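Local coordinates for protein dextranase (Pseudarthrobacter oxydans, PDB 6NZS) that catalyses the endohydrolysis of alpha-1,6-glucosidic linkages in dextran, as a glycoside hydrolase of family 49, at residues E292-N296 against C308-V313; E72-S78 against S363-Q367. All blocks are in the same frame, centred on the assembly; numbering follows the deposited sequence.

Interaction 1. Residues E292-N296 against C308-V313; sequences EADTN and CHSSCV
The carboxylate of Asp-294 is held from both faces at OD1, and one of the two donors, Ser-311 OG, comes from across the contact. Ser-311 OG donates to Asp-294 OD1 on its syn side at 3.1 Å, 33° out of the carboxylate plane. From the opposite face the backbone N of Asn-296 closes an Asx turn onto the same oxygen, and the side-chain ND2 of Asn-296 lies against Ser-311 CB. Asp-294 OD2 lies 4.1 Å from Cys-308 CB.

The second grip is on a backbone carbonyl. Ser-311 O takes Thr-295 N at 3.0 Å, tilted out of the carbonyl plane, and Thr-295 OG1 at 2.7 Å, in that plane on a lone pair. The threonine hydroxyl sits between its own N and carbonyl carbon (chi1 59°), which lets N-H and O-H point at one acceptor while CG2 turns to Val-313 CG2. Two residue pairs along, Val-313 N donates to Ala-293 O at 2.9 Å; together with the Thr-295 N bond to Ser-311 O, this bridges Asp-294 and Cys-312 within the long loop between strands 283-285 and 316-320. A water donates to both Ala-293 O and Val-313 O.

Behind the bridge lies the Cys-308 to Cys-312 disulfide, with Cys-312 SG 3.3 Å from Glu-292 O and Cys-308 SG beside Glu-292 CG. Glu-292 itself sends OE1 to a salt bridge with Lys-71. Two doubly gripped oxygens and a covalent link that closes the 308-312 turn imply a loop pinned by polar bonds, with little apolar packing across it.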
loop_
_atom_site.group_PDB
_atom_site.type_symbol
_atom_site.label_atom_id
_atom_site.label_comp_id
_atom_site.label_asym_id
_atom_site.label_seq_id
_atom_site.Cartn_x
_atom_site.Cartn_y
_atom_site.Cartn_z
ATOM N N GLU A 292 -12.577 11.800 -4.115
ATOM C CA GLU A 292 -12.193 13.213 -4.154
ATOM C C GLU A 292 -13.178 14.073 -3.365
ATOM O O GLU A 292 -13.548 15.176 -3.782
ATOM C CB GLU A 292 -12.021 13.720 -5.591
ATOM C CG GLU A 292 -10.672 13.396 -6.228
ATOM C CD GLU A 292 -10.537 13.946 -7.639
ATOM O OE1 GLU A 292 -11.552 13.976 -8.365
ATOM O OE2 GLU A 292 -9.419 14.351 -8.024
ATOM N N ALA A 293 -13.613 13.561 -2.214
ATOM C CA ALA A 293 -14.438 14.343 -1.302
ATOM C C ALA A 293 -13.686 15.602 -0.889
ATOM O O ALA A 293 -12.618 15.526 -0.278
ATOM C CB ALA A 293 -14.789 13.502 -0.074
ATOM N N ASP A 294 -14.231 16.765 -1.252
ATOM C CA ASP A 294 -13.537 18.041 -1.110
ATOM C C ASP A 294 -14.099 18.796 0.088
ATOM O O ASP A 294 -15.307 19.046 0.159
ATOM C CB ASP A 294 -13.692 18.872 -2.387
ATOM C CG ASP A 294 -12.694 20.025 -2.472
ATOM O OD1 ASP A 294 -12.019 20.323 -1.461
ATOM O OD2 ASP A 294 -12.583 20.639 -3.560
ATOM N N THR A 295 -13.221 19.150 1.031
ATOM C CA THR A 295 -13.650 19.958 2.167
ATOM C C THR A 295 -14.053 21.368 1.745
ATOM O O THR A 295 -14.857 21.999 2.438
ATOM C CB THR A 295 -12.581 19.980 3.272
ATOM O OG1 THR A 295 -11.347 20.502 2.757
ATOM C CG2 THR A 295 -12.346 18.567 3.812
ATOM N N ASN A 296 -13.531 21.860 0.619
ATOM C CA ASN A 296 -13.968 23.137 0.059
ATOM C C ASN A 296 -15.362 23.066 -0.554
ATOM O O ASN A 296 -15.906 24.112 -0.929
ATOM C CB ASN A 296 -12.989 23.597 -1.024
ATOM C CG ASN A 296 -11.667 24.084 -0.459
ATOM O OD1 ASN A 296 -11.580 24.478 0.707
ATOM N ND2 ASN A 296 -10.628 24.069 -1.291
ATOM N N CYS A 308 -7.526 18.861 -6.137
ATOM C CA CYS A 308 -7.800 19.131 -4.729
ATOM C C CYS A 308 -6.671 18.593 -3.866
ATOM O O CYS A 308 -6.896 18.033 -2.784
ATOM C CB CYS A 308 -9.145 18.553 -4.307
ATOM S SG CYS A 308 -9.302 16.758 -4.538
ATOM N N HIS A 309 -5.434 18.775 -4.343
ATOM C CA HIS A 309 -4.263 18.170 -3.714
ATOM C C HIS A 309 -4.188 18.460 -2.223
ATOM O O HIS A 309 -3.744 17.605 -1.448
ATOM C CB HIS A 309 -2.991 18.647 -4.423
ATOM C CG HIS A 309 -1.730 18.064 -3.865
ATOM N ND1 HIS A 309 -1.297 16.792 -4.173
ATOM C CD2 HIS A 309 -0.804 18.583 -3.023
ATOM C CE1 HIS A 309 -0.160 16.550 -3.541
ATOM N NE2 HIS A 309 0.159 17.621 -2.835
ATOM N N SER A 310 -4.638 19.639 -1.794
ATOM C CA SER A 310 -4.526 20.040 -0.397
ATOM C C SER A 310 -5.863 20.180 0.324
ATOM O O SER A 310 -5.864 20.472 1.526
ATOM C CB SER A 310 -3.728 21.344 -0.275
ATOM O OG SER A 310 -4.513 22.450 -0.687
ATOM N N SER A 311 -6.995 19.982 -0.359
ATOM C CA SER A 311 -8.311 20.157 0.251
ATOM C C SER A 311 -9.181 18.905 0.257
ATOM O O SER A 311 -10.206 18.885 0.950
ATOM C CB SER A 311 -9.081 21.294 -0.436
ATOM O OG SER A 311 -9.059 21.132 -1.844
ATOM N N CYS A 312 -8.829 17.873 -0.491
ATOM C CA CYS A 312 -9.612 16.653 -0.425
ATOM C C CYS A 312 -9.283 15.883 0.847
ATOM O O CYS A 312 -8.165 15.956 1.366
ATOM C CB CYS A 312 -9.372 15.802 -1.662
ATOM S SG CYS A 312 -10.497 16.280 -2.984
ATOM N N VAL A 313 -10.287 15.159 1.354
ATOM C CA VAL A 313 -10.146 14.424 2.610
ATOM C C VAL A 313 -8.989 13.442 2.516
ATOM O O VAL A 313 -8.910 12.626 1.588
ATOM C CB VAL A 313 -11.459 13.702 2.951
ATOM C CG1 VAL A 313 -11.275 12.793 4.177
ATOM C CG2 VAL A 313 -12.577 14.696 3.187
HETATM O O HOH W 1 -11.220 12.834 -0.540
#

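Interaction 2. Residues E72-S78 against S363-Q367; sequences EDGAEFS and SWYWQ
Trp-366 turns its indole over the backbone of Gly-74 because CG stands anti to the carbonyl carbon (chi1 -74°) and chi2 of -27° swings the ring across the turn. Here the loop leading into helix 76-81, in the N-terminal Ig-like domain, meets a loop of the beta-solenoid, so the contact is a domain interface. Gly-74 CA lies over the five-membered ring in a CH-pi contact. At the far end of the indole, Trp-366 CH2 is 3.7 Å from Glu-72 CB, and the glutamate carboxylate stands 83° to the ring plane; its OE2 is paired with Lys-167. A side chain at Gly-74 would run into the indole, and the backbone angles there also call for glycine.

Between the two segments one backbone hydrogen bond forms, Trp-366 N to Asp-73 O at 2.8 Å. With an alanine in place of Trp-366, Gly-74 CA and Glu-72 CB would probably lose the ring they pack on, and a gap would open between the loops.

Asp-73 OD2 reaches the edge of the Tyr-365 ring near its plane, 3.5 Å from Tyr-365 CE1, while Arg-61 and Tyr-69 hold the same oxygen. OD1 accepts from Ala-75 N, an Asx turn, and the carboxylate of Glu-76 folds back to take Asp-73 N on OE2 and Gly-74 N on OE1, each on a syn lone pair. This fixes the turn that faces the indole. Ala-75 CB meets Trp-364 CB and Tyr-365 CD1, each at 4.1 Å. Further along, Trp-364 NE1 is hydrogen-bonded to Ser-58, and Trp-364 CE3 packs at 3.5 Å from Ser-78 CB.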
loop_
_atom_site.group_PDB
_atom_site.type_symbol
_atom_site.label_atom_id
_atom_site.label_comp_id
_atom_site.label_asym_id
_atom_site.label_seq_id
_atom_site.Cartn_x
_atom_site.Cartn_y
_atom_site.Cartn_z
ATOM N N GLU A 72 -13.864 9.112 -15.115
ATOM C CA GLU A 72 -13.246 7.909 -14.578
ATOM C C GLU A 72 -12.636 8.208 -13.217
ATOM O O GLU A 72 -12.063 9.278 -12.992
ATOM C CB GLU A 72 -12.169 7.392 -15.529
ATOM C CG GLU A 72 -12.720 6.722 -16.780
ATOM C CD GLU A 72 -11.635 6.050 -17.595
ATOM O OE1 GLU A 72 -10.548 6.647 -17.745
ATOM O OE2 GLU A 72 -11.866 4.923 -18.082
ATOM N N ASP A 73 -12.774 7.256 -12.292
ATOM C CA ASP A 73 -12.173 7.389 -10.975
ATOM C C ASP A 73 -11.140 6.312 -10.669
ATOM O O ASP A 73 -10.599 6.301 -9.558
ATOM C CB ASP A 73 -13.245 7.453 -9.871
ATOM C CG ASP A 73 -14.150 6.225 -9.836
ATOM O OD1 ASP A 73 -13.757 5.155 -10.347
ATOM O OD2 ASP A 73 -15.268 6.336 -9.289
ATOM N N GLY A 74 -10.839 5.428 -11.621
ATOM C CA GLY A 74 -9.858 4.380 -11.422
ATOM C C GLY A 74 -10.410 3.073 -10.895
ATOM O O GLY A 74 -9.698 2.061 -10.939
ATOM N N ALA A 75 -11.650 3.058 -10.413
ATOM C CA ALA A 75 -12.274 1.844 -9.910
ATOM C C ALA A 75 -13.115 1.135 -10.957
ATOM O O ALA A 75 -13.818 0.179 -10.618
ATOM C CB ALA A 75 -13.130 2.161 -8.681
ATOM N N GLU A 76 -13.037 1.558 -12.221
ATOM C CA GLU A 76 -13.915 1.000 -13.246
ATOM C C GLU A 76 -13.691 -0.496 -13.431
ATOM O O GLU A 76 -14.644 -1.282 -13.374
ATOM C CB GLU A 76 -13.735 1.749 -14.564
ATOM C CG GLU A 76 -14.418 3.113 -14.600
ATOM C CD GLU A 76 -13.680 4.187 -13.810
ATOM O OE1 GLU A 76 -12.449 4.066 -13.613
ATOM O OE2 GLU A 76 -14.339 5.153 -13.387
ATOM N N PHE A 77 -12.443 -0.917 -13.674
ATOM C CA PHE A 77 -12.207 -2.342 -13.903
ATOM C C PHE A 77 -12.547 -3.159 -12.668
ATOM O O PHE A 77 -13.224 -4.188 -12.757
ATOM C CB PHE A 77 -10.762 -2.629 -14.310
ATOM C CG PHE A 77 -10.470 -4.110 -14.415
ATOM C CD1 PHE A 77 -11.044 -4.862 -15.427
ATOM C CD2 PHE A 77 -9.653 -4.755 -13.488
ATOM C CE1 PHE A 77 -10.804 -6.224 -15.532
ATOM C CE2 PHE A 77 -9.408 -6.125 -13.593
ATOM C CZ PHE A 77 -9.983 -6.857 -14.612
ATOM N N SER A 78 -12.076 -2.722 -11.499
ATOM C CA SER A 78 -12.323 -3.506 -10.292
ATOM C C SER A 78 -13.818 -3.658 -10.026
ATOM O O SER A 78 -14.287 -4.745 -9.673
ATOM C CB SER A 78 -11.611 -2.879 -9.102
ATOM O OG SER A 78 -12.123 -1.596 -8.810
ATOM N N SER A 363 -7.865 -0.045 -1.852
ATOM C CA SER A 363 -7.487 1.201 -2.524
ATOM C C SER A 363 -7.933 1.165 -3.990
ATOM O O SER A 363 -7.138 1.095 -4.930
ATOM C CB SER A 363 -5.988 1.432 -2.390
ATOM O OG SER A 363 -5.633 1.650 -1.033
ATOM N N TRP A 364 -9.255 1.233 -4.177
ATOM C CA TRP A 364 -9.828 1.030 -5.506
ATOM C C TRP A 364 -9.692 2.250 -6.411
ATOM O O TRP A 364 -9.444 2.099 -7.611
ATOM C CB TRP A 364 -11.297 0.637 -5.371
ATOM C CG TRP A 364 -11.511 -0.521 -4.448
ATOM C CD1 TRP A 364 -12.043 -0.482 -3.184
ATOM C CD2 TRP A 364 -11.195 -1.894 -4.709
ATOM N NE1 TRP A 364 -12.085 -1.747 -2.650
ATOM C CE2 TRP A 364 -11.572 -2.633 -3.562
ATOM C CE3 TRP A 364 -10.644 -2.572 -5.800
ATOM C CZ2 TRP A 364 -11.404 -4.018 -3.475
ATOM C CZ3 TRP A 364 -10.474 -3.953 -5.718
ATOM C CH2 TRP A 364 -10.853 -4.659 -4.562
ATOM N N TYR A 365 -9.884 3.451 -5.865
ATOM C CA TYR A 365 -9.836 4.668 -6.663
ATOM C C TYR A 365 -8.397 4.999 -7.048
ATOM O O TYR A 365 -7.448 4.629 -6.357
ATOM C CB TYR A 365 -10.367 5.843 -5.834
ATOM C CG TYR A 365 -11.829 5.786 -5.455
ATOM C CD1 TYR A 365 -12.822 5.622 -6.424
ATOM C CD2 TYR A 365 -12.220 5.906 -4.124
ATOM C CE1 TYR A 365 -14.160 5.582 -6.066
ATOM C CE2 TYR A 365 -13.555 5.867 -3.756
ATOM C CZ TYR A 365 -14.522 5.700 -4.732
ATOM O OH TYR A 365 -15.856 5.656 -4.367
ATOM N N TRP A 366 -8.241 5.735 -8.155
ATOM C CA TRP A 366 -6.988 6.435 -8.393
ATOM C C TRP A 366 -6.706 7.380 -7.229
ATOM O O TRP A 366 -7.588 7.714 -6.432
ATOM C CB TRP A 366 -7.097 7.301 -9.654
ATOM C CG TRP A 366 -7.079 6.548 -10.940
ATOM C CD1 TRP A 366 -6.499 5.335 -11.174
ATOM C CD2 TRP A 366 -7.679 6.952 -12.179
ATOM N NE1 TRP A 366 -6.696 4.961 -12.484
ATOM C CE2 TRP A 366 -7.415 5.938 -13.122
ATOM C CE3 TRP A 366 -8.418 8.070 -12.578
ATOM C CZ2 TRP A 366 -7.868 6.003 -14.445
ATOM C CZ3 TRP A 366 -8.860 8.138 -13.904
ATOM C CH2 TRP A 366 -8.584 7.110 -14.813
ATOM N N GLN A 367 -5.458 7.843 -7.155
ATOM C CA GLN A 367 -5.024 8.829 -6.169
ATOM C C GLN A 367 -5.106 8.302 -4.742
ATOM O O GLN A 367 -5.149 9.080 -3.783
ATOM C CB GLN A 367 -5.754 10.172 -6.331
ATOM C CG GLN A 367 -5.748 10.671 -7.778
ATOM C CD GLN A 367 -6.348 12.054 -7.930
ATOM O OE1 GLN A 367 -7.544 12.204 -8.180
ATOM N NE2 GLN A 367 -5.515 13.073 -7.773
#

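How the interactions relate
Both contacts are largely buried, but they do different jobs in the fold. Interaction 1 closes a local loop between two solenoid strands, its halves only 12 residues apart; interaction 2 brings together parts 285 residues apart and joins the Ig-like domain to the solenoid. The chemistry follows: backbone bonds, hydroxyls and a carboxylate tie the first, beside a disulfide internal to 308-313, with Asn-296 exposed at its margin, while one indole over a glycine, with two further aromatic rings beside it, carries the second, with a single hydrogen bond across. Interaction 1 is nested in the sequence spanned by interaction 2, with centres about 17 Å apart. They meet where Glu-292 of 292-296 packs against Gln-367 of 363-367.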